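Local coordinates for protein dihydrodipicolinate synthase (Bacillus anthracis, PDB 1XKY) that probably catalyses, as a TIM-barrel lyase of lysine biosynthesis, the condensation of pyruvate with aspartate semialdehyde on the route to dihydrodipicolinate, at residues M10-G14 against I168-K172; T15-V21 against I213-H219; A134-P138 against I165-V169; L143-P147 against D173-D177. One frame throughout, in Å; residues are numbered along the deposited sequence.

Contact 1: M10-G14 against I168-K172; sequences MIDFG and IVAIK. With K (potassium ion), chain F.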
# COMPACT_ATOMS: atom_id res chain seq x y z
N MET A 10 -28.69 -16.27 -23.40
CA MET A 10 -27.73 -15.69 -22.43
C MET A 10 -28.45 -15.32 -21.12
O MET A 10 -29.47 -14.62 -21.12
CB MET A 10 -27.04 -14.46 -23.04
CG MET A 10 -26.10 -13.70 -22.10
SD MET A 10 -24.92 -14.71 -21.15
CE MET A 10 -23.93 -15.42 -22.48
N ILE A 11 -27.91 -15.81 -20.00
CA ILE A 11 -28.47 -15.53 -18.68
C ILE A 11 -28.35 -14.03 -18.34
O ILE A 11 -27.33 -13.41 -18.61
CB ILE A 11 -27.82 -16.42 -17.59
CG1 ILE A 11 -28.66 -16.40 -16.30
CG2 ILE A 11 -26.36 -16.02 -17.34
CD1 ILE A 11 -28.32 -17.52 -15.32
N ASP A 12 -29.42 -13.46 -17.80
CA ASP A 12 -29.47 -12.03 -17.49
C ASP A 12 -29.65 -11.85 -15.99
O ASP A 12 -30.73 -12.07 -15.45
CB ASP A 12 -30.63 -11.37 -18.25
CG ASP A 12 -30.75 -9.86 -18.01
OD1 ASP A 12 -29.87 -9.26 -17.35
OD2 ASP A 12 -31.73 -9.27 -18.50
N PHE A 13 -28.59 -11.41 -15.32
CA PHE A 13 -28.63 -11.20 -13.87
C PHE A 13 -29.25 -9.86 -13.48
O PHE A 13 -29.44 -9.59 -12.30
CB PHE A 13 -27.23 -11.32 -13.26
CG PHE A 13 -26.57 -12.63 -13.53
CD1 PHE A 13 -27.18 -13.82 -13.18
CD2 PHE A 13 -25.32 -12.68 -14.13
CE1 PHE A 13 -26.57 -15.04 -13.42
CE2 PHE A 13 -24.70 -13.90 -14.38
CZ PHE A 13 -25.32 -15.07 -14.02
N GLY A 14 -29.55 -9.02 -14.47
CA GLY A 14 -30.11 -7.69 -14.22
C GLY A 14 -29.10 -6.69 -13.68
O GLY A 14 -27.88 -6.87 -13.82
N ILE A 168 -18.30 -18.90 -19.26
CA ILE A 168 -17.84 -17.83 -18.36
C ILE A 168 -18.36 -16.50 -18.93
O ILE A 168 -17.83 -15.98 -19.92
CB ILE A 168 -16.30 -17.81 -18.17
CG1 ILE A 168 -15.82 -19.18 -17.68
CG2 ILE A 168 -15.92 -16.71 -17.16
CD1 ILE A 168 -14.33 -19.30 -17.39
N VAL A 169 -19.41 -15.98 -18.30
CA VAL A 169 -20.25 -14.94 -18.89
C VAL A 169 -20.21 -13.57 -18.20
O VAL A 169 -20.72 -12.59 -18.75
CB VAL A 169 -21.74 -15.42 -18.98
CG1 VAL A 169 -21.84 -16.70 -19.80
CG2 VAL A 169 -22.38 -15.62 -17.59
N ALA A 170 -19.60 -13.50 -17.02
CA ALA A 170 -19.60 -12.26 -16.25
C ALA A 170 -18.51 -12.26 -15.18
O ALA A 170 -17.93 -13.30 -14.87
CB ALA A 170 -20.97 -12.04 -15.60
N ILE A 171 -18.25 -11.07 -14.64
CA ILE A 171 -17.33 -10.91 -13.51
C ILE A 171 -17.91 -9.91 -12.51
O ILE A 171 -18.47 -8.87 -12.90
CB ILE A 171 -15.90 -10.50 -13.97
CG1 ILE A 171 -14.95 -10.37 -12.76
CG2 ILE A 171 -15.93 -9.21 -14.79
CD1 ILE A 171 -13.49 -10.41 -13.15
N LYS A 172 -17.84 -10.27 -11.23
CA LYS A 172 -18.05 -9.33 -10.13
C LYS A 172 -16.68 -8.75 -9.81
O LYS A 172 -15.81 -9.46 -9.33
CB LYS A 172 -18.64 -10.04 -8.90
CG LYS A 172 -18.75 -9.17 -7.66
CD LYS A 172 -19.22 -9.94 -6.44
CE LYS A 172 -19.30 -9.04 -5.20
NZ LYS A 172 -19.81 -9.77 -4.00
K K F . -18.08 -16.42 -22.59
O HOH W 1 -19.90 -14.13 -22.46
O HOH W 2 -18.16 -16.96 -25.16

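Contact 2: T15-V21 against I213-H219; sequences TIATAMV and IVSVASH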
# COMPACT_ATOMS: atom_id res chain seq x y z
N THR A 15 -29.60 -5.63 -13.05
CA THR A 15 -28.76 -4.52 -12.58
C THR A 15 -28.39 -4.61 -11.10
O THR A 15 -27.39 -4.02 -10.69
CB THR A 15 -29.45 -3.15 -12.81
OG1 THR A 15 -30.81 -3.22 -12.36
CG2 THR A 15 -29.42 -2.78 -14.28
N ILE A 16 -29.18 -5.31 -10.30
CA ILE A 16 -28.89 -5.47 -8.86
C ILE A 16 -28.95 -6.93 -8.41
O ILE A 16 -29.98 -7.40 -7.93
CB ILE A 16 -29.84 -4.64 -7.97
CG1 ILE A 16 -29.89 -3.17 -8.45
CG2 ILE A 16 -29.37 -4.72 -6.50
CD1 ILE A 16 -30.85 -2.30 -7.68
N ALA A 17 -27.83 -7.63 -8.55
CA ALA A 17 -27.67 -8.93 -7.90
C ALA A 17 -27.36 -8.66 -6.43
O ALA A 17 -26.70 -7.68 -6.09
CB ALA A 17 -26.56 -9.75 -8.55
N THR A 18 -27.87 -9.52 -5.55
CA THR A 18 -27.68 -9.33 -4.13
C THR A 18 -26.90 -10.49 -3.56
O THR A 18 -27.26 -11.66 -3.78
CB THR A 18 -29.01 -9.13 -3.38
OG1 THR A 18 -29.63 -7.92 -3.85
CG2 THR A 18 -28.79 -9.04 -1.88
N ALA A 19 -25.82 -10.14 -2.86
CA ALA A 19 -24.97 -11.07 -2.12
C ALA A 19 -25.64 -11.37 -0.79
O ALA A 19 -25.36 -10.73 0.23
CB ALA A 19 -23.59 -10.47 -1.89
N MET A 20 -26.53 -12.36 -0.80
CA MET A 20 -27.45 -12.58 0.30
C MET A 20 -26.78 -13.15 1.54
O MET A 20 -26.01 -14.10 1.46
CB MET A 20 -28.56 -13.53 -0.15
CG MET A 20 -29.76 -13.52 0.75
SD MET A 20 -31.00 -14.70 0.23
CE MET A 20 -30.17 -16.25 0.52
N VAL A 21 -27.12 -12.58 2.69
CA VAL A 21 -26.75 -13.15 3.98
C VAL A 21 -27.43 -14.51 4.19
O VAL A 21 -28.46 -14.81 3.59
CB VAL A 21 -27.07 -12.19 5.18
CG1 VAL A 21 -26.33 -10.88 5.01
CG2 VAL A 21 -28.58 -11.95 5.33
N ILE A 213 -24.44 -3.98 -10.38
CA ILE A 213 -23.81 -4.14 -9.08
C ILE A 213 -24.20 -5.48 -8.50
O ILE A 213 -25.34 -5.88 -8.59
CB ILE A 213 -24.23 -3.00 -8.09
CG1 ILE A 213 -23.69 -3.27 -6.68
CG2 ILE A 213 -25.74 -2.87 -8.05
CD1 ILE A 213 -22.22 -3.05 -6.48
N VAL A 214 -23.23 -6.16 -7.91
CA VAL A 214 -23.49 -7.20 -6.94
C VAL A 214 -23.37 -6.65 -5.51
O VAL A 214 -22.30 -6.29 -5.07
CB VAL A 214 -22.58 -8.42 -7.17
CG1 VAL A 214 -22.90 -9.55 -6.20
CG2 VAL A 214 -22.66 -8.87 -8.61
N SER A 215 -24.51 -6.55 -4.83
CA SER A 215 -24.73 -5.56 -3.78
C SER A 215 -24.83 -6.21 -2.40
O SER A 215 -25.32 -7.31 -2.26
CB SER A 215 -25.99 -4.73 -4.05
OG SER A 215 -26.25 -3.80 -3.04
N VAL A 216 -24.38 -5.48 -1.40
CA VAL A 216 -24.72 -5.74 -0.02
C VAL A 216 -25.79 -4.77 0.52
O VAL A 216 -26.70 -5.18 1.20
CB VAL A 216 -23.46 -5.72 0.87
CG1 VAL A 216 -23.80 -5.71 2.32
CG2 VAL A 216 -22.57 -6.89 0.52
N ALA A 217 -25.64 -3.50 0.18
CA ALA A 217 -26.58 -2.44 0.60
C ALA A 217 -28.03 -2.65 0.16
O ALA A 217 -28.95 -2.16 0.80
CB ALA A 217 -26.10 -1.08 0.11
N SER A 218 -28.21 -3.37 -0.94
CA SER A 218 -29.53 -3.74 -1.44
C SER A 218 -30.40 -4.49 -0.41
O SER A 218 -31.60 -4.54 -0.57
CB SER A 218 -29.37 -4.61 -2.68
OG SER A 218 -28.62 -5.77 -2.36
N HIS A 219 -29.78 -5.08 0.61
CA HIS A 219 -30.53 -5.64 1.74
C HIS A 219 -31.39 -4.59 2.47
O HIS A 219 -32.42 -4.93 3.04
CB HIS A 219 -29.60 -6.27 2.78
CG HIS A 219 -28.97 -7.56 2.35
ND1 HIS A 219 -29.55 -8.78 2.60
CD2 HIS A 219 -27.78 -7.82 1.77
CE1 HIS A 219 -28.76 -9.74 2.15
NE2 HIS A 219 -27.68 -9.19 1.64

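Contact 3: A134-P138 against I165-V169; sequences AESTP and IENIV. With K (potassium ion), chain F.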
# COMPACT_ATOMS: atom_id res chain seq x y z
N ALA A 134 -15.19 -24.40 -14.74
CA ALA A 134 -16.16 -24.06 -15.78
C ALA A 134 -16.46 -25.26 -16.70
O ALA A 134 -17.61 -25.51 -17.05
CB ALA A 134 -15.67 -22.88 -16.60
N GLU A 135 -15.40 -25.99 -17.08
CA GLU A 135 -15.51 -27.21 -17.89
C GLU A 135 -16.36 -28.30 -17.26
O GLU A 135 -16.90 -29.16 -17.95
CB GLU A 135 -14.13 -27.79 -18.17
CG GLU A 135 -13.44 -27.16 -19.35
CD GLU A 135 -12.02 -27.63 -19.56
OE1 GLU A 135 -11.48 -28.37 -18.70
OE2 GLU A 135 -11.44 -27.26 -20.61
N SER A 136 -16.45 -28.28 -15.93
CA SER A 136 -17.11 -29.32 -15.17
C SER A 136 -18.62 -29.11 -15.09
O SER A 136 -19.34 -29.98 -14.61
CB SER A 136 -16.51 -29.38 -13.76
OG SER A 136 -17.06 -28.38 -12.92
N THR A 137 -19.11 -27.96 -15.55
CA THR A 137 -20.54 -27.64 -15.44
C THR A 137 -21.08 -27.01 -16.72
O THR A 137 -20.38 -26.25 -17.38
CB THR A 137 -20.83 -26.68 -14.24
OG1 THR A 137 -22.25 -26.57 -14.04
CG2 THR A 137 -20.25 -25.29 -14.45
N PRO A 138 -22.34 -27.33 -17.07
CA PRO A 138 -22.99 -26.64 -18.18
C PRO A 138 -23.49 -25.25 -17.81
O PRO A 138 -23.87 -24.46 -18.68
CB PRO A 138 -24.16 -27.57 -18.51
CG PRO A 138 -24.51 -28.16 -17.20
CD PRO A 138 -23.22 -28.35 -16.48
N ILE A 165 -14.09 -18.53 -22.86
CA ILE A 165 -14.67 -19.83 -22.56
C ILE A 165 -16.18 -19.65 -22.53
O ILE A 165 -16.69 -18.72 -21.89
CB ILE A 165 -14.14 -20.39 -21.25
CG1 ILE A 165 -12.63 -20.64 -21.39
CG2 ILE A 165 -14.89 -21.66 -20.86
CD1 ILE A 165 -11.92 -20.87 -20.10
N GLU A 166 -16.88 -20.53 -23.25
CA GLU A 166 -18.30 -20.36 -23.56
C GLU A 166 -19.17 -19.99 -22.35
O GLU A 166 -19.92 -19.02 -22.41
CB GLU A 166 -18.84 -21.63 -24.24
CG GLU A 166 -20.32 -21.58 -24.56
CD GLU A 166 -20.79 -22.77 -25.38
OE1 GLU A 166 -21.66 -22.57 -26.25
OE2 GLU A 166 -20.30 -23.90 -25.15
N ASN A 167 -19.05 -20.74 -21.26
CA ASN A 167 -19.94 -20.53 -20.11
C ASN A 167 -19.43 -19.56 -19.02
O ASN A 167 -20.07 -19.42 -17.98
CB ASN A 167 -20.35 -21.87 -19.49
CG ASN A 167 -19.19 -22.65 -18.92
OD1 ASN A 167 -18.06 -22.55 -19.42
ND2 ASN A 167 -19.45 -23.43 -17.88
N ILE A 168 -18.30 -18.90 -19.26
CA ILE A 168 -17.84 -17.83 -18.36
C ILE A 168 -18.36 -16.50 -18.93
O ILE A 168 -17.83 -15.98 -19.92
CB ILE A 168 -16.30 -17.81 -18.17
CG1 ILE A 168 -15.82 -19.18 -17.68
CG2 ILE A 168 -15.92 -16.71 -17.16
CD1 ILE A 168 -14.33 -19.30 -17.39
N VAL A 169 -19.41 -15.98 -18.30
CA VAL A 169 -20.25 -14.94 -18.89
C VAL A 169 -20.21 -13.57 -18.20
O VAL A 169 -20.72 -12.59 -18.75
CB VAL A 169 -21.74 -15.42 -18.98
CG1 VAL A 169 -21.84 -16.70 -19.80
CG2 VAL A 169 -22.38 -15.62 -17.59
K K F . -18.08 -16.42 -22.59
O HOH W 1 -19.90 -14.13 -22.46
O HOH W 2 -18.16 -16.96 -25.16

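Contact 4: L143-P147 against D173-D177; sequences LYNVP and DAGGD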
# COMPACT_ATOMS: atom_id res chain seq x y z
N LEU A 143 -17.10 -14.87 -12.55
CA LEU A 143 -15.85 -14.73 -11.81
C LEU A 143 -16.00 -13.66 -10.73
O LEU A 143 -16.81 -12.74 -10.85
CB LEU A 143 -14.72 -14.35 -12.76
CG LEU A 143 -14.43 -15.25 -13.95
CD1 LEU A 143 -13.35 -14.60 -14.80
CD2 LEU A 143 -14.00 -16.63 -13.51
N TYR A 144 -15.21 -13.78 -9.67
CA TYR A 144 -15.25 -12.82 -8.58
C TYR A 144 -13.82 -12.38 -8.26
O TYR A 144 -13.03 -13.14 -7.70
CB TYR A 144 -15.96 -13.44 -7.37
CG TYR A 144 -16.13 -12.56 -6.14
CD1 TYR A 144 -15.91 -11.18 -6.18
CD2 TYR A 144 -16.58 -13.12 -4.95
CE1 TYR A 144 -16.10 -10.39 -5.05
CE2 TYR A 144 -16.77 -12.34 -3.81
CZ TYR A 144 -16.53 -10.98 -3.87
OH TYR A 144 -16.72 -10.22 -2.74
N ASN A 145 -13.51 -11.14 -8.64
CA ASN A 145 -12.23 -10.50 -8.33
C ASN A 145 -12.37 -9.72 -7.02
O ASN A 145 -13.20 -8.81 -6.91
CB ASN A 145 -11.83 -9.56 -9.47
CG ASN A 145 -10.49 -8.90 -9.25
OD1 ASN A 145 -9.49 -9.57 -8.98
ND2 ASN A 145 -10.45 -7.58 -9.35
N VAL A 146 -11.57 -10.10 -6.03
CA VAL A 146 -11.67 -9.51 -4.70
C VAL A 146 -10.30 -9.49 -4.00
O VAL A 146 -10.07 -10.23 -3.03
CB VAL A 146 -12.78 -10.21 -3.87
CG1 VAL A 146 -12.47 -11.70 -3.64
CG2 VAL A 146 -13.02 -9.47 -2.56
N PRO A 147 -9.38 -8.65 -4.52
CA PRO A 147 -8.03 -8.56 -3.96
C PRO A 147 -8.02 -8.14 -2.50
O PRO A 147 -7.11 -8.49 -1.76
CB PRO A 147 -7.35 -7.50 -4.85
CG PRO A 147 -8.47 -6.73 -5.43
CD PRO A 147 -9.54 -7.72 -5.66
N ASP A 173 -16.48 -7.46 -10.10
CA ASP A 173 -15.17 -6.85 -9.91
C ASP A 173 -15.14 -5.96 -8.66
O ASP A 173 -15.54 -4.80 -8.71
CB ASP A 173 -14.75 -6.04 -11.15
CG ASP A 173 -13.27 -5.67 -11.14
OD1 ASP A 173 -12.64 -5.70 -10.05
OD2 ASP A 173 -12.72 -5.34 -12.22
N ALA A 174 -14.65 -6.53 -7.56
CA ALA A 174 -14.45 -5.78 -6.32
C ALA A 174 -13.01 -5.26 -6.16
O ALA A 174 -12.54 -5.01 -5.04
CB ALA A 174 -14.85 -6.62 -5.12
N GLY A 175 -12.31 -5.08 -7.28
CA GLY A 175 -10.96 -4.51 -7.26
C GLY A 175 -10.91 -3.04 -6.89
O GLY A 175 -9.84 -2.51 -6.58
N GLY A 176 -12.06 -2.36 -6.96
CA GLY A 176 -12.17 -0.96 -6.59
C GLY A 176 -11.66 0.00 -7.64
O GLY A 176 -11.49 1.18 -7.37
N ASP A 177 -11.45 -0.50 -8.86
CA ASP A 177 -10.78 0.26 -9.90
C ASP A 177 -11.64 0.27 -11.16
O ASP A 177 -11.69 -0.73 -11.89
CB ASP A 177 -9.40 -0.36 -10.18
CG ASP A 177 -8.54 0.50 -11.09
OD1 ASP A 177 -9.08 1.27 -11.90
OD2 ASP A 177 -7.30 0.39 -11.00

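Contact 1: M10-G14 against I168-K172
Val169 meets three side chains of the N-terminal segment 10-14 and takes the largest share of the buried surface. Here the loop before strand 16-19 lies against the start of strand 168-173, the sixth of the TIM barrel. The two valine methyls divide the work. CG1 faces Met10, whose CE comes within 3.6 Å of it, while Met10 SD lies 3.9 Å from Val169 CB; the two side chains run past each other in opposite senses. Two bends in the methionine chain, at chi2 (48°) and chi3 (63°), fold the thioether back so that its end touches valine although its CB bond does not aim there. CG2 takes the other side, 4.0 Å from Ile11 CG2, the two side chains crossing at about a right angle, and it also approaches Phe13 CE2 obliquely at 4.3 Å. The same Phe13 carbon receives Ala170 CB at the ring edge, near the ring plane, again at 4.3 Å.

That neighbouring strand residues both point their CB bonds at this segment is consistent with the psi of Val169, -11°, which departs from extended values. Met142 and Tyr195 also touch Phe13, and Asp12 OD1 forms an Asx turn with Gly14 N and a salt bridge to Lys211. Dispersion between apolar side chains thus seats the incoming chain on the strand, while one strand carbonyl oxygen, Ile168 O, is left to the potassium ion at 2.7 Å.

Contact 2: T15-V21 against I213-H219
Thr18 OG1 is gripped by two hydroxyls, Ser218 OG at 2.8 Å across this contact and Thr47 OG1, just before the second strand, 49-52. The pairing closes the TIM barrel: strand 16-19, the first, lies beside strand 212-215, the eighth, in parallel register, the short segments 16-19 and 213-215 diverging by 31°. Thr15 O accepts from Ile213 N, Ala17 O from Ser215 N at 2.8 Å, and Ser215 O from Ala19 N at 2.9 Å; Ala17 N to Ile213 O is weak.

Beyond the last bridge the chain of Ser215 turns into helix 218-234. Ser215 OG, placed by a chi1 of 178°, caps Ser218 N at 2.9 Å and also bonds to Asp199, so one hydroxyl ties the strand end to the helix start. On the same face of the sheet, Ile16 CG2 rests 3.8 Å from Ser218 CB.

His219 then reaches back over strand 16-19. Thr18 CG2 sits over one ring face, off centre, in a CH-pi contact 4.0 Å from the centroid. At the ring edge NE2 donates to Ala19 O at 3.1 Å, the bond almost straight at 176° and within the imidazole plane, yet arriving from above the plane of the carbonyl.

Contact 3: A134-P138 against I165-V169
With chi1 at 63°, the amide of Asn167 is folded between its own backbone N and carbonyl carbon, and this swings ND2 toward Ala134, near the C-terminal end of helix 123-135. A second torsion matters beside it: Ile168 carries CG1 opposite its carbonyl carbon (chi1 -55°), which sets CG1 3.9 Å from Ala134 CB. The same methyl also touches the amide, 3.7 Å from Asn167 OD1. The contact joins that helix to the turn leading into strand 168-173, on the outside of the TIM barrel.

The polar partner is the carbonyl of the same alanine. Asn167 ND2 donates to Ala134 O at 2.9 Å, nearly within the amide plane but from above the plane of the peptide carbonyl. Thr137 N, 3.2 Å from Ala134 O, arrives at the opposite face of that carbonyl, so two donors grip one oxygen. ND2 is also hydrogen-bonded to Leu139 O, and Thr137 OG1 bonds Thr104 OG1 and Leu139 N.

Asn167 is the third residue of a type I turn from Ile165 to Ile168, and the turn's other side faces potassium. Ile165 O binds the ion at 2.8 Å, with Ile168 O, the more distant Glu166 O at 3.2 Å, Ser163 O and two waters completing the shell. One short turn is thereby fixed from two sides, by a side-chain amide that secures a carbonyl near a helix end and by backbone oxygens that a cation gathers in.

Contact 4: L143-P147 against D173-D177
The Tyr144 ring takes Ala174 CB at its edge, in plane and 4.0 Å from CE1, while Val146 CG1, two residues on in the same segment, sits over the centre of one face. The other flat groups of the contact, the Asn145 amide and the Asp173 carboxylate, are turned 73° against each other. All belong to the C-terminal rim of the TIM barrel, where strand 141-145 runs parallel to strand 168-173 and the two chains then leave the sheet.

Asn145 and Asp173 form the bridge pair, and their side chains lie side by side, pointing the same way. Each has its CG opposite the backbone N (chi1 -178° and -166°), which carries amide and carboxylate off the sheet together. Asn145 ND2 donates to Asp173 OD1 at 3.0 Å; the oxygen lies in the amide plane, but the donor stands above the carboxylate plane. The same oxygen accepts from Gly175 N at 2.9 Å, nearly along its C-O bond, which makes an Asx turn. Two donors on one oxygen would be expected to stabilise the charged carboxylate and hold its rotation. Asn145 OD1 is engaged too, by Ile154 N.

Past the bridge, Ala174 N donates to Asn145 O at 2.8 Å. Pro147 then closes over the turn, its CG 3.8 Å from Gly175 CA.

Three of the four contacts draw on strand 168-173 or the loop after it. Contacts 1 and 3, with centres 12 Å apart, share Ile168 and Val169 and border the same potassium ion. Farther along the strand, Lys172 joins contact 1 to contact 4, its N lying 2.7 Å from Leu143 O and its O 2.9 Å from Asn145 N, both probable hydrogen bonds. Across the barrel, Lys172 CD also packs 3.7 Å from Val214 CG1 of contact 2. In this family the Schiff-base lysine sits on the sixth strand, consistent with an active site at the C-terminal ends of the barrel strands. Contact 3, about 23 Å from contact 2 between centres, lies toward the barrel's outside.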